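Local coordinates for peptidase S15/CocE/NonD (Thaumarchaeota archaeon SCGC AB-539-E09, PDB 4PF1), which probably acts as a serine aminopeptidase of the alpha/beta hydrolase fold, cleaving residues from the amino ends of peptides, at residues V57-Y69 with E150-E163. Numbering follows the deposited sequence.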
ATOM      1  N   VAL A  57      34.201  -8.827 -25.431  1.00 26.56           N
ATOM      2  CA  VAL A  57      34.459 -10.178 -24.939  1.00 26.14           C
ATOM      3  C   VAL A  57      34.975 -11.107 -26.063  1.00 30.02           C
ATOM      4  O   VAL A  57      34.702 -10.885 -27.246  1.00 29.89           O
ATOM      5  CB  VAL A  57      33.213 -10.768 -24.217  1.00 29.47           C
ATOM      6  CG1 VAL A  57      32.219 -11.377 -25.203  1.00 29.08           C
ATOM      7  CG2 VAL A  57      33.620 -11.782 -23.151  1.00 29.24           C
ATOM      8  N   GLN A  58      35.746 -12.129 -25.668  1.00 26.43           N
ATOM      9  CA  GLN A  58      36.301 -13.156 -26.547  1.00 26.17           C
ATOM     10  C   GLN A  58      36.498 -14.452 -25.756  1.00 29.06           C
ATOM     11  O   GLN A  58      36.655 -14.406 -24.531  1.00 28.32           O
ATOM     12  CB  GLN A  58      37.619 -12.693 -27.214  1.00 28.01           C
ATOM     13  CG  GLN A  58      38.711 -12.223 -26.255  1.00 40.14           C
ATOM     14  CD  GLN A  58      39.916 -11.715 -27.011  1.00 56.28           C
ATOM     15  OE1 GLN A  58      40.817 -12.474 -27.381  1.00 51.03           O
ATOM     16  NE2 GLN A  58      39.950 -10.417 -27.272  1.00 47.60           N
ATOM     17  N   ASN A  59      36.435 -15.608 -26.453  1.00 25.35           N
ATOM     18  CA  ASN A  59      36.593 -16.952 -25.876  1.00 25.01           C
ATOM     19  C   ASN A  59      35.665 -17.166 -24.644  1.00 26.10           C
ATOM     20  O   ASN A  59      36.102 -17.699 -23.620  1.00 25.73           O
ATOM     21  CB  ASN A  59      38.072 -17.212 -25.516  1.00 27.36           C
ATOM     22  CG  ASN A  59      38.469 -18.667 -25.526  1.00 50.01           C
ATOM     23  OD1 ASN A  59      38.201 -19.409 -26.481  1.00 46.48           O
ATOM     24  ND2 ASN A  59      39.173 -19.090 -24.490  1.00 40.71           N
ATOM     25  N   THR A  60      34.391 -16.737 -24.758  1.00 20.58           N
ATOM     26  CA  THR A  60      33.398 -16.859 -23.678  1.00 19.32           C
ATOM     27  C   THR A  60      32.339 -17.938 -24.046  1.00 22.04           C
ATOM     28  O   THR A  60      32.021 -18.096 -25.226  1.00 21.92           O
ATOM     29  CB  THR A  60      32.770 -15.464 -23.360  1.00 24.68           C
ATOM     30  OG1 THR A  60      32.061 -15.509 -22.125  1.00 24.50           O
ATOM     31  CG2 THR A  60      31.857 -14.946 -24.461  1.00 20.03           C
ATOM     32  N   PRO A  61      31.780 -18.697 -23.074  1.00 17.67           N
ATOM     33  CA  PRO A  61      30.783 -19.722 -23.442  1.00 16.53           C
ATOM     34  C   PRO A  61      29.419 -19.146 -23.841  1.00 19.22           C
ATOM     35  O   PRO A  61      29.176 -17.942 -23.697  1.00 17.90           O
ATOM     36  CB  PRO A  61      30.674 -20.575 -22.182  1.00 18.33           C
ATOM     37  CG  PRO A  61      31.034 -19.667 -21.078  1.00 23.07           C
ATOM     38  CD  PRO A  61      32.058 -18.712 -21.621  1.00 19.12           C
ATOM     39  N   ILE A  62      28.525 -20.026 -24.335  1.00 15.90           N
ATOM     40  CA  ILE A  62      27.162 -19.675 -24.741  1.00 15.50           C
ATOM     41  C   ILE A  62      26.154 -20.300 -23.768  1.00 20.04           C
ATOM     42  O   ILE A  62      26.299 -21.462 -23.386  1.00 19.92           O
ATOM     43  CB  ILE A  62      26.891 -20.122 -26.213  1.00 18.59           C
ATOM     44  CG1 ILE A  62      27.750 -19.314 -27.220  1.00 18.92           C
ATOM     45  CG2 ILE A  62      25.384 -20.054 -26.577  1.00 18.45           C
ATOM     46  CD1 ILE A  62      27.938 -20.003 -28.592  1.00 23.47           C
ATOM     47  N   VAL A  63      25.125 -19.533 -23.386  1.00 17.01           N
ATOM     48  CA  VAL A  63      24.041 -20.035 -22.547  1.00 16.67           C
ATOM     49  C   VAL A  63      22.733 -19.926 -23.382  1.00 20.40           C
ATOM     50  O   VAL A  63      22.309 -18.825 -23.737  1.00 20.37           O
ATOM     51  CB  VAL A  63      23.988 -19.366 -21.137  1.00 20.15           C
ATOM     52  CG1 VAL A  63      23.795 -17.854 -21.216  1.00 19.59           C
ATOM     53  CG2 VAL A  63      22.939 -20.018 -20.248  1.00 19.76           C
ATOM     54  N   LEU A  64      22.196 -21.087 -23.804  1.00 16.25           N
ATOM     55  CA  LEU A  64      21.053 -21.189 -24.713  1.00 15.51           C
ATOM     56  C   LEU A  64      19.732 -21.487 -23.996  1.00 18.44           C
ATOM     57  O   LEU A  64      19.667 -22.362 -23.135  1.00 17.29           O
ATOM     58  CB  LEU A  64      21.336 -22.290 -25.776  1.00 15.67           C
ATOM     59  CG  LEU A  64      20.187 -22.694 -26.736  1.00 19.87           C
ATOM     60  CD1 LEU A  64      19.818 -21.559 -27.686  1.00 19.73           C
ATOM     61  CD2 LEU A  64      20.549 -23.932 -27.525  1.00 22.32           C
ATOM     62  N   THR A  65      18.666 -20.784 -24.411  1.00 15.28           N
ATOM     63  CA  THR A  65      17.308 -20.998 -23.921  1.00 14.77           C
ATOM     64  C   THR A  65      16.368 -21.036 -25.131  1.00 18.40           C
ATOM     65  O   THR A  65      16.392 -20.129 -25.960  1.00 17.55           O
ATOM     66  CB  THR A  65      16.918 -19.937 -22.881  1.00 20.05           C
ATOM     67  OG1 THR A  65      17.923 -19.888 -21.861  1.00 19.51           O
ATOM     68  CG2 THR A  65      15.555 -20.219 -22.247  1.00 17.17           C
ATOM     69  N   ARG A  66      15.584 -22.114 -25.252  1.00 15.09           N
ATOM     70  CA  ARG A  66      14.655 -22.315 -26.366  1.00 15.13           C
ATOM     71  C   ARG A  66      13.234 -22.146 -25.834  1.00 18.89           C
ATOM     72  O   ARG A  66      12.827 -22.868 -24.921  1.00 18.22           O
ATOM     73  CB  ARG A  66      14.898 -23.687 -27.022  1.00 15.34           C
ATOM     74  CG  ARG A  66      16.380 -23.895 -27.404  1.00 19.21           C
ATOM     75  CD  ARG A  66      16.636 -25.119 -28.261  1.00 18.55           C
ATOM     76  NE  ARG A  66      15.987 -25.009 -29.566  1.00 22.31           N
ATOM     77  CZ  ARG A  66      14.901 -25.689 -29.917  1.00 31.64           C
ATOM     78  NH1 ARG A  66      14.353 -25.503 -31.106  1.00 19.00           N
ATOM     79  NH2 ARG A  66      14.354 -26.559 -29.076  1.00 19.21           N
ATOM     80  N   THR A  67      12.516 -21.124 -26.340  1.00 15.71           N
ATOM     81  CA  THR A  67      11.237 -20.695 -25.777  1.00 15.30           C
ATOM     82  C   THR A  67      10.052 -20.609 -26.766  1.00 18.92           C
ATOM     83  O   THR A  67      10.209 -20.095 -27.875  1.00 18.39           O
ATOM     84  CB  THR A  67      11.437 -19.289 -25.116  1.00 22.85           C
ATOM     85  OG1 THR A  67      10.225 -18.848 -24.502  1.00 21.37           O
ATOM     86  CG2 THR A  67      11.942 -18.218 -26.100  1.00 21.16           C
ATOM     87  N   PRO A  68       8.818 -20.939 -26.301  1.00 15.91           N
ATOM     88  CA  PRO A  68       7.629 -20.662 -27.120  1.00 15.77           C
ATOM     89  C   PRO A  68       6.983 -19.323 -26.691  1.00 17.92           C
ATOM     90  O   PRO A  68       5.815 -19.079 -27.004  1.00 17.31           O
ATOM     91  CB  PRO A  68       6.722 -21.840 -26.779  1.00 17.57           C
ATOM     92  CG  PRO A  68       7.032 -22.106 -25.297  1.00 21.59           C
ATOM     93  CD  PRO A  68       8.429 -21.559 -25.011  1.00 16.99           C
ATOM     94  N   TYR A  69       7.730 -18.476 -25.922  1.00 13.64           N
ATOM     95  CA  TYR A  69       7.195 -17.238 -25.339  1.00 12.76           C
ATOM     96  C   TYR A  69       7.867 -15.953 -25.851  1.00 18.19           C
ATOM     97  O   TYR A  69       8.048 -15.010 -25.073  1.00 18.13           O
ATOM     98  CB  TYR A  69       7.270 -17.286 -23.794  1.00 12.82           C
ATOM     99  CG  TYR A  69       6.645 -18.523 -23.183  1.00 13.37           C
ATOM    100  CD1 TYR A  69       5.305 -18.833 -23.400  1.00 15.15           C
ATOM    101  CD2 TYR A  69       7.384 -19.368 -22.360  1.00 13.57           C
ATOM    102  CE1 TYR A  69       4.727 -19.974 -22.851  1.00 15.67           C
ATOM    103  CE2 TYR A  69       6.818 -20.516 -21.808  1.00 13.85           C
ATOM    104  CZ  TYR A  69       5.487 -20.812 -22.051  1.00 19.23           C
ATOM    105  OH  TYR A  69       4.919 -21.937 -21.507  1.00 15.85           O
ATOM    106  N   GLU A 150      33.297 -15.037 -31.030  1.00 23.36           N
ATOM    107  CA  GLU A 150      33.586 -14.621 -29.652  1.00 22.46           C
ATOM    108  C   GLU A 150      33.428 -15.785 -28.656  1.00 26.23           C
ATOM    109  O   GLU A 150      33.820 -15.649 -27.495  1.00 26.18           O
ATOM    110  CB  GLU A 150      32.679 -13.445 -29.234  1.00 23.28           C
ATOM    111  CG  GLU A 150      32.914 -12.156 -30.013  1.00 32.47           C
ATOM    112  CD  GLU A 150      32.245 -12.072 -31.374  1.00 47.35           C
ATOM    113  OE1 GLU A 150      31.258 -12.808 -31.607  1.00 31.33           O
ATOM    114  OE2 GLU A 150      32.713 -11.269 -32.212  1.00 44.20           O
ATOM    115  N   SER A 151      32.862 -16.921 -29.102  1.00 22.66           N
ATOM    116  CA  SER A 151      32.633 -18.070 -28.228  1.00 22.39           C
ATOM    117  C   SER A 151      33.861 -18.987 -28.121  1.00 26.21           C
ATOM    118  O   SER A 151      34.724 -18.977 -29.000  1.00 26.92           O
ATOM    119  CB  SER A 151      31.416 -18.868 -28.693  1.00 25.80           C
ATOM    120  OG  SER A 151      31.684 -19.676 -29.827  1.00 33.52           O
ATOM    121  N   ASN A 152      33.923 -19.787 -27.034  1.00 21.62           N
ATOM    122  CA  ASN A 152      34.990 -20.761 -26.790  1.00 21.06           C
ATOM    123  C   ASN A 152      34.580 -22.152 -27.333  1.00 24.23           C
ATOM    124  O   ASN A 152      35.289 -23.141 -27.120  1.00 24.06           O
ATOM    125  CB  ASN A 152      35.334 -20.828 -25.282  1.00 20.02           C
ATOM    126  CG  ASN A 152      34.214 -21.314 -24.377  1.00 32.02           C
ATOM    127  OD1 ASN A 152      33.074 -21.526 -24.791  1.00 25.22           O
ATOM    128  ND2 ASN A 152      34.523 -21.493 -23.108  1.00 19.83           N
ATOM    129  N   GLY A 153      33.435 -22.200 -28.020  1.00 19.79           N
ATOM    130  CA  GLY A 153      32.892 -23.420 -28.606  1.00 19.49           C
ATOM    131  C   GLY A 153      32.156 -24.314 -27.625  1.00 22.36           C
ATOM    132  O   GLY A 153      31.842 -25.459 -27.956  1.00 21.92           O
ATOM    133  N   ARG A 154      31.881 -23.803 -26.407  1.00 18.26           N
ATOM    134  CA  ARG A 154      31.177 -24.550 -25.356  1.00 17.84           C
ATOM    135  C   ARG A 154      29.800 -23.931 -25.102  1.00 21.14           C
ATOM    136  O   ARG A 154      29.673 -22.705 -25.078  1.00 19.77           O
ATOM    137  CB  ARG A 154      32.005 -24.596 -24.062  1.00 16.69           C
ATOM    138  CG  ARG A 154      33.357 -25.284 -24.221  1.00 22.00           C
ATOM    139  CD  ARG A 154      34.007 -25.501 -22.876  1.00 27.89           C
ATOM    140  NE  ARG A 154      35.398 -25.930 -23.000  1.00 34.87           N
ATOM    141  CZ  ARG A 154      36.182 -26.213 -21.966  1.00 47.50           C
ATOM    142  NH1 ARG A 154      35.716 -26.125 -20.726  1.00 32.94           N
ATOM    143  NH2 ARG A 154      37.438 -26.591 -22.164  1.00 35.78           N
ATOM    144  N   VAL A 155      28.762 -24.780 -24.966  1.00 18.20           N
ATOM    145  CA  VAL A 155      27.375 -24.332 -24.799  1.00 17.54           C
ATOM    146  C   VAL A 155      26.719 -25.025 -23.596  1.00 21.36           C
ATOM    147  O   VAL A 155      26.988 -26.197 -23.325  1.00 21.07           O
ATOM    148  CB  VAL A 155      26.545 -24.584 -26.108  1.00 21.82           C
ATOM    149  CG1 VAL A 155      25.078 -24.172 -25.941  1.00 21.09           C
ATOM    150  CG2 VAL A 155      27.161 -23.873 -27.310  1.00 21.91           C
ATOM    151  N   ALA A 156      25.842 -24.289 -22.892  1.00 16.99           N
ATOM    152  CA  ALA A 156      25.010 -24.812 -21.815  1.00 16.21           C
ATOM    153  C   ALA A 156      23.570 -24.400 -22.060  1.00 18.94           C
ATOM    154  O   ALA A 156      23.330 -23.313 -22.585  1.00 17.87           O
ATOM    155  CB  ALA A 156      25.484 -24.298 -20.470  1.00 16.87           C
ATOM    156  N   ALA A 157      22.615 -25.274 -21.725  1.00 15.30           N
ATOM    157  CA  ALA A 157      21.199 -24.972 -21.894  1.00 14.83           C
ATOM    158  C   ALA A 157      20.528 -24.813 -20.537  1.00 18.77           C
ATOM    159  O   ALA A 157      20.682 -25.675 -19.669  1.00 18.59           O
ATOM    160  CB  ALA A 157      20.515 -26.064 -22.703  1.00 15.93           C
ATOM    161  N   ILE A 158      19.850 -23.672 -20.322  1.00 14.64           N
ATOM    162  CA  ILE A 158      19.149 -23.385 -19.068  1.00 14.19           C
ATOM    163  C   ILE A 158      17.735 -22.863 -19.384  1.00 17.77           C
ATOM    164  O   ILE A 158      17.483 -22.397 -20.502  1.00 17.61           O
ATOM    165  CB  ILE A 158      19.951 -22.407 -18.134  1.00 17.12           C
ATOM    166  CG1 ILE A 158      19.808 -20.925 -18.569  1.00 17.07           C
ATOM    167  CG2 ILE A 158      21.430 -22.832 -17.987  1.00 18.23           C
ATOM    168  CD1 ILE A 158      20.292 -19.882 -17.522  1.00 20.94           C
ATOM    169  N   GLY A 159      16.834 -22.963 -18.411  1.00 13.10           N
ATOM    170  CA  GLY A 159      15.455 -22.520 -18.573  1.00 12.55           C
ATOM    171  C   GLY A 159      14.480 -23.203 -17.642  1.00 15.64           C
ATOM    172  O   GLY A 159      14.758 -24.291 -17.133  1.00 14.28           O
ATOM    173  N   GLY A 160      13.336 -22.560 -17.431  1.00 12.99           N
ATOM    174  CA  GLY A 160      12.280 -23.072 -16.568  1.00 13.04           C
ATOM    175  C   GLY A 160      10.982 -23.371 -17.290  1.00 17.98           C
ATOM    176  O   GLY A 160      10.694 -22.768 -18.328  1.00 17.33           O
ATOM    177  N   SER A 161      10.172 -24.298 -16.720  1.00 15.54           N
ATOM    178  CA  SER A 161       8.857 -24.712 -17.242  1.00 15.71           C
ATOM    179  C   SER A 161       8.991 -25.320 -18.660  1.00 19.06           C
ATOM    180  O   SER A 161       9.676 -26.336 -18.810  1.00 18.93           O
ATOM    181  CB  SER A 161       7.884 -23.535 -17.224  1.00 19.43           C
ATOM    182  OG  SER A 161       6.537 -23.971 -17.238  1.00 30.59           O
ATOM    183  N   TYR A 162       8.365 -24.693 -19.694  1.00 14.88           N
ATOM    184  CA  TYR A 162       8.478 -25.131 -21.094  1.00 14.58           C
ATOM    185  C   TYR A 162       9.934 -25.005 -21.554  1.00 18.42           C
ATOM    186  O   TYR A 162      10.433 -25.875 -22.266  1.00 18.95           O
ATOM    187  CB  TYR A 162       7.553 -24.297 -21.998  1.00 15.25           C
ATOM    188  CG  TYR A 162       7.142 -24.969 -23.294  1.00 16.26           C
ATOM    189  CD1 TYR A 162       8.067 -25.186 -24.316  1.00 18.36           C
ATOM    190  CD2 TYR A 162       5.807 -25.267 -23.554  1.00 16.34           C
ATOM    191  CE1 TYR A 162       7.683 -25.749 -25.534  1.00 18.31           C
ATOM    192  CE2 TYR A 162       5.413 -25.832 -24.767  1.00 17.13           C
ATOM    193  CZ  TYR A 162       6.353 -26.059 -25.759  1.00 23.16           C
ATOM    194  OH  TYR A 162       5.965 -26.603 -26.961  1.00 22.37           O
ATOM    195  N   GLU A 163      10.627 -23.939 -21.101  1.00 14.16           N
ATOM    196  CA  GLU A 163      12.046 -23.716 -21.398  1.00 13.81           C
ATOM    197  C   GLU A 163      12.909 -24.762 -20.676  1.00 17.20           C
ATOM    198  O   GLU A 163      14.025 -25.035 -21.102  1.00 17.02           O
ATOM    199  CB  GLU A 163      12.472 -22.291 -21.015  1.00 14.69           C
ATOM    200  CG  GLU A 163      11.765 -21.217 -21.830  1.00 20.92           C
ATOM    201  CD  GLU A 163      11.984 -19.785 -21.381  1.00 32.00           C
ATOM    202  OE1 GLU A 163      12.741 -19.563 -20.410  1.00 20.56           O
ATOM    203  OE2 GLU A 163      11.392 -18.878 -22.007  1.00 26.92           O
TER
HETATM  204  O   HOH W   1      15.995 -24.345 -23.500  1.00 28.79           O
HETATM  205  O   HOH W   2       5.972 -22.499 -19.365  1.00 22.99           O
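Strand 60-67 of the alpha/beta hydrolase sheet runs parallel to strand 154-160; the backbones separate after Leu64 and Ile158, ahead of the nucleophile elbow, while side chains keep bridging the two. Along the ladder Ile62 N donates to Arg154 O, Ala156 N to Ile62 O at 2.9 Å, Leu64 N to Ala156 O and Ile158 N to Leu64 O. Between Thr60 and Ile62 a beta bulge shifts the register by two; there the Asn152 side chain forms an Asx turn, OD1 accepting from Arg154 N while lying 3.2 Å from Pro61 CA, and ND2 is held by Leu364 O of helix 347-365. On one face Ile62 CB meets Val155 CG2; on the other Val63 CG2, anti to its own backbone N (chi1 60° for CG1), reaches Ile158 CG1 at 3.7 Å. Farther on, Thr65 OG1 donates to Ile158 O at 2.9 Å, from above the carbonyl plane. The elbow turns at Ser161, whose positive phi (61°) and place before helix 162-169 fit a nucleophile, probably in a triad with His328 and Asp295. Two residues on, Glu163 OE2 accepts a hydrogen bond from Thr67 OG1 on its anti lone pair, at 2.8 Å, and also pairs with Arg74; a glutamine in its place would probably leave Arg74 without its countercharge. Thr67 OG1 accepts in turn from Tyr69 N, an ST turn; Pro68, inside it, lies with CG over one face of the Tyr162 ring, 3.5 Å from the centroid, in a CH-pi contact.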